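Local coordinates for protein probable uracil-DNA glycosylase (Acanthamoeba polyphaga mimivirus, PDB 5X55) that belongs to the UDG superfamily and is a probable glycosylase with an alpha/beta fold built round a four-stranded parallel sheet, its detailed role left open, at residues L127-F130 / W134-F137; D136-V141 / T145-L150; T226-I229 / H233-K236; V293-H298 / P343-V348. One frame throughout, in Å; residues are numbered along the deposited sequence.

Interaction 1: L127-F130 / W134-F137; sequences LLLF and WFDF
Leu129 carries one side of this contact and meets Trp134 and Phe135, where the loop leads into helix 135-142. The apolar part is made by the end of the leucine. Its CD2 lies 3.8 Å from Trp134 CB and its CD1 4.1 Å from the same carbon, so the branched tip straddles the base of the indole side chain and the two side chains cross at about a right angle. CD2 also reaches Phe135 CD1 at 4.0 Å, where leucine and phenylalanine run past each other in opposite directions. With CG anti to the backbone N (chi1 -175°), the isobutyl group of Leu129 reaches the CB of Trp134. The other part is a ring-edge contact: Leu129 O lies 3.4 Å from Phe135 CE1, in the plane of the ring, consistent with a weak attraction of the carbonyl oxygen to the C-H rim. The far end of the indole leads away from the leucine, and its NE1 donates to Leu178 O. Trp134 also packs on Met175 of helix 173-177 and on Leu279 and Leu283 of helix 273-286, which places the contact in the buried corner where the loop before helix 135-142 meets these two helices.

Interaction 2: D136-V141 / T145-L150; sequences DFFKYV and TYFPQL
Phe147 can be followed outward from its backbone past the CG1 methyl of Val141 to the ring of Phe138. Its CB sits 3.4 Å from Val141 O, beside the last turn of helix 135-142. Because CG is anti to the backbone N (chi1 -173°), the ring projects from helix 146-159 toward the other helix. One ring side then meets the valine: CD1 lies 3.4 Å from Val141 CG1, and CE1 follows at 3.8 Å from the same methyl, with valine and phenylalanine crossing at about a right angle. At the far end CZ comes within 3.6 Å of Phe138 CE1. The two phenyl planes stand at 85°, but their mutual placement is oblique, with centroids 5.6 Å apart. Two consecutive helices are joined here by a short connection and run nearly perpendicular, at 95° between the segment axes. Those axes approach to 11.5 Å, and large side chains span the gap. Tyr146 approaches Val141 from another direction: its hydroxyl rests against both methyls, with OH 3.4 Å from Val141 CG1 and slightly farther from CG2. The polar need of that oxygen is met by Asp278 OD2 on helix 273-286, to which it is hydrogen-bonded, which ties the hydroxyl beside the valine to a third helix. Val141 also packs on Phe275 of helix 273-286, and Phe138 on Leu129.

Interaction 3: T226-I229 / H233-K236; sequences TNLI and HMRK
The imidazole of His233 stands obliquely beside Leu228 O, which is 4.0 Å from its CD2, and at the rim of the ring NE2 is hydrogen-bonded to Asp349 OD1. The base of the same side chain packs on the leucine: CB is 3.6 Å from Leu228 CD2, the two side chains crossing at about a right angle. Leu228 O itself accepts from His233 N at 2.9 Å, with an N-H...O angle of 153° and the donor tilted 22° out of the carbonyl plane. This bond spans five residues and closes a pi-turn where helix 219-230 gives way to the following loop. One residue further on, the chain keeps close to the helix. Ile229 CA directs its hydrogen at Met234 O, a nearly straight CA-H...O contact of 3.2 Å. A water donates to both Ile229 O and Met234 O, bridging the helix end to the loop, although the modelled distances are unusually short and their exact values doubtful. Apolar side chains add to these bonds, Met234 crossing both Leu228 and Ile229 at a slant. Met234 CB lies 3.9 Å from Leu228 CB, and Met234 CG lies at the same distance from Ile229 CG1. The methionine, extended at first, bends at its last torsion (chi3 -66°), which leaves SD and CE alongside Leu228, near its CB and CD1. Leu228 also packs on Phe351 and His233 on Asn355, so the turn that ends helix 219-230 is seated against helix 350-360, while Met234 touches Asp369 near the carboxyl terminus.

Interaction 4: V293-H298 / P343-V348; sequences VAWGAH and PSFNSV
Just before Phe345, whose ring meets Trp295, Ser344 O accepts from two donors of one residue: Ser347 OG at 3.0 Å and Ser347 N at 3.1 Å. Both come from the same face of the carbonyl plane and close the 3-10 turn 345-347. A further bond, from Ser344 OG to Asn346 OD1 at 3.0 Å, runs almost in line with the amide C=O and ties the side chain of Asn346 to the turn. The contact across the segments is a T-shaped aromatic pair. Phe345 points its CE2 edge at one face of Trp295, 3.3 Å from Trp295 CE2, with the planes at 78° and the phenylalanine ring 4.8 Å, centroid to centroid, from the five-membered ring. In the UDG-like alpha/beta fold, Trp295 ends strand 291-295, an inner strand of the four-stranded parallel sheet, while Phe345 lies in the loop before helix 350-360. Phe345 CG is anti to the backbone N (chi1 178°), which sends the ring toward the strand. Val293 CG1 lies on the opposite face of the indole, 3.2 Å above its plane, toward the rim. His350 stacks on Phe345 and meets Trp295 edge-to-face, and Ile224 of helix 219-230 touches both rings.

How the interactions relate
Interactions 1 and 2 are buried and adjoin: both use helix 135-142, share Asp136 and Phe137, and touch where Leu129 CD2 lies 3.4 Å from Phe138 CD2. Both pack aliphatic on aromatic side chains without a hydrogen bond between their segments. Interactions 3 and 4 lie on the opposite side of the chain's centre, with all four segments in the part of the chain that belongs to the uracil-DNA glycosylase superfamily. They meet through Asn227 ND2, 2.9 Å from Val348 O in a probable hydrogen bond. Interaction 4 is buried beside the parallel sheet and purely aromatic across its segments. Interaction 3, partly exposed at a helix end, combines a backbone bond and a bridging water with aliphatic packing.

Interaction 1: L127-F130 / W134-F137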
loop_
_atom_site.group_PDB
_atom_site.type_symbol
_atom_site.label_atom_id
_atom_site.label_comp_id
_atom_site.label_asym_id
_atom_site.label_seq_id
_atom_site.Cartn_x
_atom_site.Cartn_y
_atom_site.Cartn_z
ATOM N N LEU A 127 6.929 -9.980 -15.126
ATOM C CA LEU A 127 7.422 -8.906 -15.987
ATOM C C LEU A 127 7.093 -7.517 -15.467
ATOM O O LEU A 127 7.636 -6.540 -15.986
ATOM C CB LEU A 127 6.853 -9.042 -17.396
ATOM C CG LEU A 127 7.211 -10.329 -18.126
ATOM C CD1 LEU A 127 6.645 -10.267 -19.535
ATOM C CD2 LEU A 127 8.718 -10.497 -18.143
ATOM N N LEU A 128 6.221 -7.405 -14.472
ATOM C CA LEU A 128 5.874 -6.133 -13.864
ATOM C C LEU A 128 6.743 -5.803 -12.655
ATOM O O LEU A 128 6.550 -4.756 -12.028
ATOM C CB LEU A 128 4.395 -6.155 -13.471
ATOM C CG LEU A 128 3.532 -6.514 -14.676
ATOM C CD1 LEU A 128 2.078 -6.589 -14.281
ATOM C CD2 LEU A 128 3.762 -5.497 -15.799
ATOM N N LEU A 129 7.702 -6.656 -12.333
ATOM C CA LEU A 129 8.581 -6.480 -11.182
ATOM C C LEU A 129 9.988 -6.150 -11.679
ATOM O O LEU A 129 10.718 -7.040 -12.118
ATOM C CB LEU A 129 8.561 -7.747 -10.340
ATOM C CG LEU A 129 9.325 -7.699 -9.030
ATOM C CD1 LEU A 129 8.698 -6.675 -8.092
ATOM C CD2 LEU A 129 9.305 -9.095 -8.456
ATOM N N PHE A 130 10.374 -4.871 -11.587
ATOM C CA PHE A 130 11.639 -4.366 -12.129
ATOM C C PHE A 130 12.778 -4.320 -11.111
ATOM O O PHE A 130 13.885 -3.888 -11.462
ATOM C CB PHE A 130 11.442 -2.955 -12.706
ATOM C CG PHE A 130 10.147 -2.777 -13.465
ATOM C CD1 PHE A 130 9.719 -3.737 -14.395
ATOM C CD2 PHE A 130 9.341 -1.667 -13.235
ATOM C CE1 PHE A 130 8.517 -3.577 -15.109
ATOM C CE2 PHE A 130 8.123 -1.500 -13.935
ATOM C CZ PHE A 130 7.712 -2.459 -14.876
ATOM N N TRP A 134 13.637 -8.435 -5.246
ATOM C CA TRP A 134 12.392 -9.128 -4.950
ATOM C C TRP A 134 12.263 -10.459 -5.679
ATOM O O TRP A 134 11.321 -11.212 -5.394
ATOM C CB TRP A 134 11.184 -8.243 -5.300
ATOM C CG TRP A 134 10.923 -7.114 -4.320
ATOM C CD1 TRP A 134 11.259 -5.796 -4.471
ATOM C CD2 TRP A 134 10.253 -7.214 -3.046
ATOM N NE1 TRP A 134 10.842 -5.072 -3.370
ATOM C CE2 TRP A 134 10.226 -5.920 -2.483
ATOM C CE3 TRP A 134 9.685 -8.271 -2.327
ATOM C CZ2 TRP A 134 9.660 -5.659 -1.233
ATOM C CZ3 TRP A 134 9.101 -8.005 -1.079
ATOM C CH2 TRP A 134 9.095 -6.713 -0.549
ATOM N N PHE A 135 13.188 -10.773 -6.600
ATOM C CA PHE A 135 13.023 -11.971 -7.422
ATOM C C PHE A 135 12.967 -13.226 -6.556
ATOM O O PHE A 135 12.171 -14.135 -6.821
ATOM C CB PHE A 135 14.143 -12.063 -8.469
ATOM C CG PHE A 135 14.046 -11.017 -9.583
ATOM C CD1 PHE A 135 12.929 -10.186 -9.696
ATOM C CD2 PHE A 135 15.074 -10.873 -10.522
ATOM C CE1 PHE A 135 12.843 -9.223 -10.712
ATOM C CE2 PHE A 135 14.999 -9.914 -11.544
ATOM C CZ PHE A 135 13.884 -9.086 -11.642
ATOM N N ASP A 136 13.759 -13.268 -5.482
ATOM C CA ASP A 136 13.712 -14.413 -4.579
ATOM C C ASP A 136 12.317 -14.579 -3.997
ATOM O O ASP A 136 11.729 -15.668 -4.071
ATOM C CB ASP A 136 14.763 -14.271 -3.474
ATOM C CG ASP A 136 16.172 -14.636 -3.966
ATOM O OD1 ASP A 136 16.406 -14.575 -5.196
ATOM O OD2 ASP A 136 17.044 -14.984 -3.137
ATOM N N PHE A 137 11.742 -13.495 -3.465
ATOM C CA PHE A 137 10.371 -13.599 -2.987
ATOM C C PHE A 137 9.464 -14.065 -4.111
ATOM O O PHE A 137 8.654 -14.984 -3.928
ATOM C CB PHE A 137 9.883 -12.267 -2.418
ATOM C CG PHE A 137 8.391 -12.176 -2.313
ATOM C CD1 PHE A 137 7.706 -12.866 -1.319
ATOM C CD2 PHE A 137 7.670 -11.419 -3.211
ATOM C CE1 PHE A 137 6.338 -12.794 -1.216
ATOM C CE2 PHE A 137 6.301 -11.346 -3.122
ATOM C CZ PHE A 137 5.626 -12.040 -2.114
#

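Interaction 2: D136-V141 / T145-L150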
loop_
_atom_site.group_PDB
_atom_site.type_symbol
_atom_site.label_atom_id
_atom_site.label_comp_id
_atom_site.label_asym_id
_atom_site.label_seq_id
_atom_site.Cartn_x
_atom_site.Cartn_y
_atom_site.Cartn_z
ATOM N N ASP A 136 13.759 -13.268 -5.482
ATOM C CA ASP A 136 13.712 -14.413 -4.579
ATOM C C ASP A 136 12.317 -14.579 -3.997
ATOM O O ASP A 136 11.729 -15.668 -4.071
ATOM C CB ASP A 136 14.763 -14.271 -3.474
ATOM C CG ASP A 136 16.172 -14.636 -3.966
ATOM O OD1 ASP A 136 16.406 -14.575 -5.196
ATOM O OD2 ASP A 136 17.044 -14.984 -3.137
ATOM N N PHE A 137 11.742 -13.495 -3.465
ATOM C CA PHE A 137 10.371 -13.599 -2.987
ATOM C C PHE A 137 9.464 -14.065 -4.111
ATOM O O PHE A 137 8.654 -14.984 -3.928
ATOM C CB PHE A 137 9.883 -12.267 -2.418
ATOM C CG PHE A 137 8.391 -12.176 -2.313
ATOM C CD1 PHE A 137 7.706 -12.866 -1.319
ATOM C CD2 PHE A 137 7.670 -11.419 -3.211
ATOM C CE1 PHE A 137 6.338 -12.794 -1.216
ATOM C CE2 PHE A 137 6.301 -11.346 -3.122
ATOM C CZ PHE A 137 5.626 -12.040 -2.114
ATOM N N PHE A 138 9.639 -13.497 -5.305
ATOM C CA PHE A 138 8.739 -13.857 -6.385
ATOM C C PHE A 138 8.934 -15.313 -6.787
ATOM O O PHE A 138 7.958 -16.010 -7.089
ATOM C CB PHE A 138 8.923 -12.906 -7.568
ATOM C CG PHE A 138 7.648 -12.606 -8.269
ATOM C CD1 PHE A 138 7.145 -13.473 -9.225
ATOM C CD2 PHE A 138 6.911 -11.487 -7.930
ATOM C CE1 PHE A 138 5.945 -13.208 -9.853
ATOM C CE2 PHE A 138 5.720 -11.212 -8.545
ATOM C CZ PHE A 138 5.230 -12.073 -9.507
ATOM N N LYS A 139 10.171 -15.814 -6.705
ATOM C CA LYS A 139 10.401 -17.222 -7.013
ATOM C C LYS A 139 9.672 -18.116 -6.016
ATOM O O LYS A 139 9.142 -19.170 -6.384
ATOM C CB LYS A 139 11.905 -17.506 -7.028
ATOM C CG LYS A 139 12.284 -18.974 -7.166
ATOM C CD LYS A 139 13.804 -19.145 -7.136
ATOM C CE LYS A 139 14.219 -20.610 -7.068
ATOM N NZ LYS A 139 15.673 -20.752 -6.755
ATOM N N TYR A 140 9.587 -17.683 -4.756
ATOM C CA TYR A 140 8.829 -18.457 -3.776
ATOM C C TYR A 140 7.336 -18.422 -4.084
ATOM O O TYR A 140 6.629 -19.417 -3.880
ATOM C CB TYR A 140 9.096 -17.938 -2.362
ATOM C CG TYR A 140 8.166 -18.529 -1.316
ATOM C CD1 TYR A 140 8.376 -19.813 -0.809
ATOM C CD2 TYR A 140 7.086 -17.796 -0.823
ATOM C CE1 TYR A 140 7.525 -20.360 0.156
ATOM C CE2 TYR A 140 6.226 -18.337 0.141
ATOM C CZ TYR A 140 6.455 -19.619 0.625
ATOM O OH TYR A 140 5.601 -20.155 1.575
ATOM N N VAL A 141 6.840 -17.296 -4.593
ATOM C CA VAL A 141 5.399 -17.171 -4.757
ATOM C C VAL A 141 4.916 -17.957 -5.972
ATOM O O VAL A 141 3.841 -18.574 -5.927
ATOM C CB VAL A 141 5.014 -15.683 -4.816
ATOM C CG1 VAL A 141 3.726 -15.493 -5.542
ATOM C CG2 VAL A 141 4.875 -15.154 -3.407
ATOM N N THR A 145 0.577 -23.143 -5.293
ATOM C CA THR A 145 -0.473 -23.576 -6.212
ATOM C C THR A 145 -1.461 -22.455 -6.521
ATOM O O THR A 145 -2.062 -22.458 -7.598
ATOM C CB THR A 145 -1.207 -24.810 -5.672
ATOM O OG1 THR A 145 -1.961 -24.470 -4.500
ATOM C CG2 THR A 145 -0.215 -25.921 -5.335
ATOM N N TYR A 146 -1.628 -21.473 -5.624
ATOM C CA TYR A 146 -2.559 -20.389 -5.929
ATOM C C TYR A 146 -2.066 -19.484 -7.071
ATOM O O TYR A 146 -2.886 -18.837 -7.730
ATOM C CB TYR A 146 -2.849 -19.553 -4.662
ATOM C CG TYR A 146 -1.693 -18.665 -4.206
ATOM C CD1 TYR A 146 -1.380 -17.485 -4.885
ATOM C CD2 TYR A 146 -0.911 -19.012 -3.113
ATOM C CE1 TYR A 146 -0.316 -16.682 -4.497
ATOM C CE2 TYR A 146 0.152 -18.207 -2.709
ATOM C CZ TYR A 146 0.435 -17.039 -3.411
ATOM O OH TYR A 146 1.483 -16.243 -3.034
ATOM N N PHE A 147 -0.757 -19.424 -7.331
ATOM C CA PHE A 147 -0.252 -18.387 -8.234
ATOM C C PHE A 147 -0.749 -18.519 -9.672
ATOM O O PHE A 147 -1.152 -17.495 -10.263
ATOM C CB PHE A 147 1.274 -18.345 -8.177
ATOM C CG PHE A 147 1.860 -17.212 -8.944
ATOM C CD1 PHE A 147 1.983 -15.966 -8.366
ATOM C CD2 PHE A 147 2.272 -17.383 -10.250
ATOM C CE1 PHE A 147 2.520 -14.917 -9.064
ATOM C CE2 PHE A 147 2.798 -16.338 -10.953
ATOM C CZ PHE A 147 2.925 -15.103 -10.362
ATOM N N PRO A 148 -0.730 -19.699 -10.307
ATOM C CA PRO A 148 -1.399 -19.805 -11.616
ATOM C C PRO A 148 -2.859 -19.430 -11.553
ATOM O O PRO A 148 -3.370 -18.851 -12.516
ATOM C CB PRO A 148 -1.204 -21.277 -12.003
ATOM C CG PRO A 148 0.043 -21.672 -11.306
ATOM C CD PRO A 148 -0.011 -20.945 -9.972
ATOM N N GLN A 149 -3.552 -19.715 -10.445
ATOM C CA GLN A 149 -4.939 -19.271 -10.335
ATOM C C GLN A 149 -5.030 -17.752 -10.392
ATOM O O GLN A 149 -5.919 -17.200 -11.052
ATOM C CB GLN A 149 -5.574 -19.800 -9.053
ATOM C CG GLN A 149 -5.898 -21.287 -9.092
ATOM C CD GLN A 149 -6.068 -21.893 -7.700
ATOM O OE1 GLN A 149 -6.519 -21.226 -6.760
ATOM N NE2 GLN A 149 -5.706 -23.165 -7.565
ATOM N N LEU A 150 -4.115 -17.057 -9.707
ATOM C CA LEU A 150 -4.121 -15.597 -9.724
ATOM C C LEU A 150 -3.924 -15.065 -11.143
ATOM O O LEU A 150 -4.708 -14.235 -11.640
ATOM C CB LEU A 150 -3.037 -15.089 -8.774
ATOM C CG LEU A 150 -2.655 -13.613 -8.824
ATOM C CD1 LEU A 150 -3.832 -12.782 -8.426
ATOM C CD2 LEU A 150 -1.452 -13.337 -7.912
#

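Interaction 3: T226-I229 / H233-K236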
loop_
_atom_site.group_PDB
_atom_site.type_symbol
_atom_site.label_atom_id
_atom_site.label_comp_id
_atom_site.label_asym_id
_atom_site.label_seq_id
_atom_site.Cartn_x
_atom_site.Cartn_y
_atom_site.Cartn_z
ATOM N N THR A 226 -3.610 16.223 8.062
ATOM C CA THR A 226 -4.097 16.914 9.255
ATOM C C THR A 226 -3.433 16.360 10.513
ATOM O O THR A 226 -3.042 17.120 11.401
ATOM C CB THR A 226 -5.631 16.790 9.344
ATOM O OG1 THR A 226 -6.240 17.508 8.260
ATOM C CG2 THR A 226 -6.188 17.329 10.677
ATOM N N ASN A 227 -3.302 15.032 10.601
ATOM C CA ASN A 227 -2.622 14.414 11.737
ATOM C C ASN A 227 -1.150 14.819 11.797
ATOM O O ASN A 227 -0.620 15.115 12.880
ATOM C CB ASN A 227 -2.764 12.887 11.659
ATOM C CG ASN A 227 -2.183 12.180 12.865
ATOM O OD1 ASN A 227 -0.988 11.875 12.914
ATOM N ND2 ASN A 227 -3.028 11.918 13.854
ATOM N N LEU A 228 -0.461 14.834 10.651
ATOM C CA LEU A 228 0.943 15.266 10.659
ATOM C C LEU A 228 1.077 16.701 11.157
ATOM O O LEU A 228 1.990 17.014 11.931
ATOM C CB LEU A 228 1.557 15.122 9.271
ATOM C CG LEU A 228 1.880 13.678 8.859
ATOM C CD1 LEU A 228 1.742 13.505 7.358
ATOM C CD2 LEU A 228 3.299 13.318 9.313
ATOM N N ILE A 229 0.165 17.586 10.730
ATOM C CA ILE A 229 0.192 18.977 11.182
ATOM C C ILE A 229 -0.043 19.054 12.692
ATOM O O ILE A 229 0.689 19.737 13.424
ATOM C CB ILE A 229 -0.838 19.806 10.386
ATOM C CG1 ILE A 229 -0.306 20.082 8.972
ATOM C CG2 ILE A 229 -1.140 21.136 11.079
ATOM C CD1 ILE A 229 -1.382 20.234 7.922
ATOM N N HIS A 233 4.735 17.452 12.731
ATOM C CA HIS A 233 5.621 16.820 11.759
ATOM C C HIS A 233 5.610 17.541 10.428
ATOM O O HIS A 233 6.387 17.187 9.538
ATOM C CB HIS A 233 5.211 15.363 11.557
ATOM C CG HIS A 233 5.174 14.584 12.834
ATOM N ND1 HIS A 233 6.308 14.310 13.570
ATOM C CD2 HIS A 233 4.137 14.055 13.522
ATOM C CE1 HIS A 233 5.972 13.628 14.649
ATOM N NE2 HIS A 233 4.662 13.457 14.643
ATOM N N MET A 234 4.762 18.558 10.302
ATOM C CA MET A 234 4.413 19.245 9.071
ATOM C C MET A 234 3.673 20.506 9.482
ATOM O O MET A 234 2.945 20.507 10.476
ATOM C CB MET A 234 3.543 18.339 8.184
ATOM C CG MET A 234 2.871 18.991 6.993
ATOM S SD MET A 234 1.977 17.738 6.015
ATOM C CE MET A 234 3.389 16.782 5.427
ATOM N N ARG A 235 3.903 21.590 8.753
ATOM C CA ARG A 235 3.257 22.842 9.100
ATOM C C ARG A 235 2.136 23.231 8.163
ATOM O O ARG A 235 1.243 23.971 8.579
ATOM C CB ARG A 235 4.282 23.979 9.163
ATOM C CG ARG A 235 5.077 23.921 10.430
ATOM C CD ARG A 235 6.195 24.885 10.397
ATOM N NE ARG A 235 5.931 25.963 11.332
ATOM C CZ ARG A 235 6.374 25.980 12.579
ATOM N NH1 ARG A 235 7.099 24.977 13.058
ATOM N NH2 ARG A 235 6.070 26.994 13.351
ATOM N N LYS A 236 2.143 22.746 6.929
ATOM C CA LYS A 236 1.069 23.042 5.993
ATOM C C LYS A 236 0.853 21.823 5.110
ATOM O O LYS A 236 1.819 21.183 4.699
ATOM C CB LYS A 236 1.395 24.279 5.147
ATOM C CG LYS A 236 0.171 24.930 4.559
ATOM C CD LYS A 236 0.393 26.413 4.343
ATOM C CE LYS A 236 0.765 27.119 5.650
ATOM N NZ LYS A 236 1.076 28.570 5.400
HETATM O O HOH W 1 2.071 21.659 12.603
#

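Interaction 4: V293-H298 / P343-V348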
loop_
_atom_site.group_PDB
_atom_site.type_symbol
_atom_site.label_atom_id
_atom_site.label_comp_id
_atom_site.label_asym_id
_atom_site.label_seq_id
_atom_site.Cartn_x
_atom_site.Cartn_y
_atom_site.Cartn_z
ATOM N N VAL A 293 1.977 -0.328 10.643
ATOM C CA VAL A 293 0.949 0.649 10.979
ATOM C C VAL A 293 -0.385 0.098 10.502
ATOM O O VAL A 293 -0.573 -0.127 9.298
ATOM C CB VAL A 293 1.247 2.009 10.336
ATOM C CG1 VAL A 293 0.153 2.976 10.646
ATOM C CG2 VAL A 293 2.568 2.526 10.813
ATOM N N ALA A 294 -1.309 -0.130 11.442
ATOM C CA ALA A 294 -2.603 -0.742 11.152
ATOM C C ALA A 294 -3.704 0.306 11.320
ATOM O O ALA A 294 -4.121 0.615 12.440
ATOM C CB ALA A 294 -2.845 -1.954 12.053
ATOM N N TRP A 295 -4.179 0.852 10.202
ATOM C CA TRP A 295 -5.273 1.810 10.212
ATOM C C TRP A 295 -6.561 1.089 9.778
ATOM O O TRP A 295 -6.738 0.768 8.595
ATOM C CB TRP A 295 -4.944 2.984 9.299
ATOM C CG TRP A 295 -3.796 3.885 9.753
ATOM C CD1 TRP A 295 -3.353 4.102 11.034
ATOM C CD2 TRP A 295 -2.967 4.698 8.898
ATOM N NE1 TRP A 295 -2.298 5.006 11.024
ATOM C CE2 TRP A 295 -2.048 5.382 9.727
ATOM C CE3 TRP A 295 -2.923 4.914 7.512
ATOM C CZ2 TRP A 295 -1.094 6.254 9.217
ATOM C CZ3 TRP A 295 -1.968 5.799 7.003
ATOM C CH2 TRP A 295 -1.064 6.449 7.857
ATOM N N GLY A 296 -7.461 0.847 10.734
ATOM C CA GLY A 296 -8.686 0.127 10.466
ATOM C C GLY A 296 -8.577 -1.362 10.774
ATOM O O GLY A 296 -7.496 -1.928 10.970
ATOM N N ALA A 297 -9.744 -2.007 10.804
ATOM C CA ALA A 297 -9.835 -3.384 11.291
ATOM C C ALA A 297 -9.214 -4.380 10.318
ATOM O O ALA A 297 -8.567 -5.350 10.735
ATOM C CB ALA A 297 -11.301 -3.734 11.559
ATOM N N HIS A 298 -9.390 -4.152 9.020
ATOM C CA HIS A 298 -8.805 -5.029 8.011
ATOM C C HIS A 298 -7.271 -5.041 8.079
ATOM O O HIS A 298 -6.638 -6.108 8.105
ATOM C CB HIS A 298 -9.283 -4.584 6.627
ATOM C CG HIS A 298 -8.615 -5.320 5.519
ATOM N ND1 HIS A 298 -8.942 -6.619 5.196
ATOM C CD2 HIS A 298 -7.578 -4.977 4.719
ATOM C CE1 HIS A 298 -8.157 -7.034 4.215
ATOM N NE2 HIS A 298 -7.326 -6.055 3.904
ATOM N N PRO A 343 -7.754 3.361 19.625
ATOM C CA PRO A 343 -8.106 4.786 19.569
ATOM C C PRO A 343 -8.408 5.263 18.157
ATOM O O PRO A 343 -8.089 4.610 17.161
ATOM C CB PRO A 343 -6.855 5.482 20.123
ATOM C CG PRO A 343 -5.744 4.486 19.943
ATOM C CD PRO A 343 -6.389 3.143 20.145
ATOM N N SER A 344 -9.040 6.436 18.094
ATOM C CA SER A 344 -9.328 7.076 16.822
ATOM C C SER A 344 -8.044 7.546 16.136
ATOM O O SER A 344 -7.058 7.915 16.781
ATOM C CB SER A 344 -10.262 8.273 17.012
ATOM O OG SER A 344 -9.611 9.316 17.698
ATOM N N PHE A 345 -8.091 7.560 14.805
ATOM C CA PHE A 345 -6.933 7.956 14.018
ATOM C C PHE A 345 -6.414 9.325 14.434
ATOM O O PHE A 345 -5.204 9.508 14.610
ATOM C CB PHE A 345 -7.285 7.959 12.527
ATOM C CG PHE A 345 -6.141 8.399 11.651
ATOM C CD1 PHE A 345 -5.939 9.756 11.366
ATOM C CD2 PHE A 345 -5.231 7.460 11.165
ATOM C CE1 PHE A 345 -4.862 10.153 10.581
ATOM C CE2 PHE A 345 -4.153 7.847 10.387
ATOM C CZ PHE A 345 -3.971 9.194 10.084
ATOM N N ASN A 346 -7.306 10.303 14.578
ATOM C CA ASN A 346 -6.831 11.667 14.781
ATOM C C ASN A 346 -6.326 11.932 16.196
ATOM O O ASN A 346 -5.846 13.034 16.458
ATOM C CB ASN A 346 -7.911 12.703 14.397
ATOM C CG ASN A 346 -9.182 12.630 15.255
ATOM O OD1 ASN A 346 -9.296 11.839 16.197
ATOM N ND2 ASN A 346 -10.147 13.487 14.923
ATOM N N SER A 347 -6.390 10.955 17.098
ATOM C CA SER A 347 -5.891 11.130 18.455
ATOM C C SER A 347 -4.512 10.513 18.682
ATOM O O SER A 347 -3.925 10.742 19.740
ATOM C CB SER A 347 -6.884 10.534 19.469
ATOM O OG SER A 347 -6.795 9.118 19.490
ATOM N N VAL A 348 -3.982 9.743 17.725
ATOM C CA VAL A 348 -2.706 9.044 17.870
ATOM C C VAL A 348 -1.647 9.786 17.080
ATOM O O VAL A 348 -1.900 10.263 15.963
ATOM C CB VAL A 348 -2.801 7.581 17.387
ATOM C CG1 VAL A 348 -1.455 6.869 17.543
ATOM C CG2 VAL A 348 -3.899 6.825 18.114
#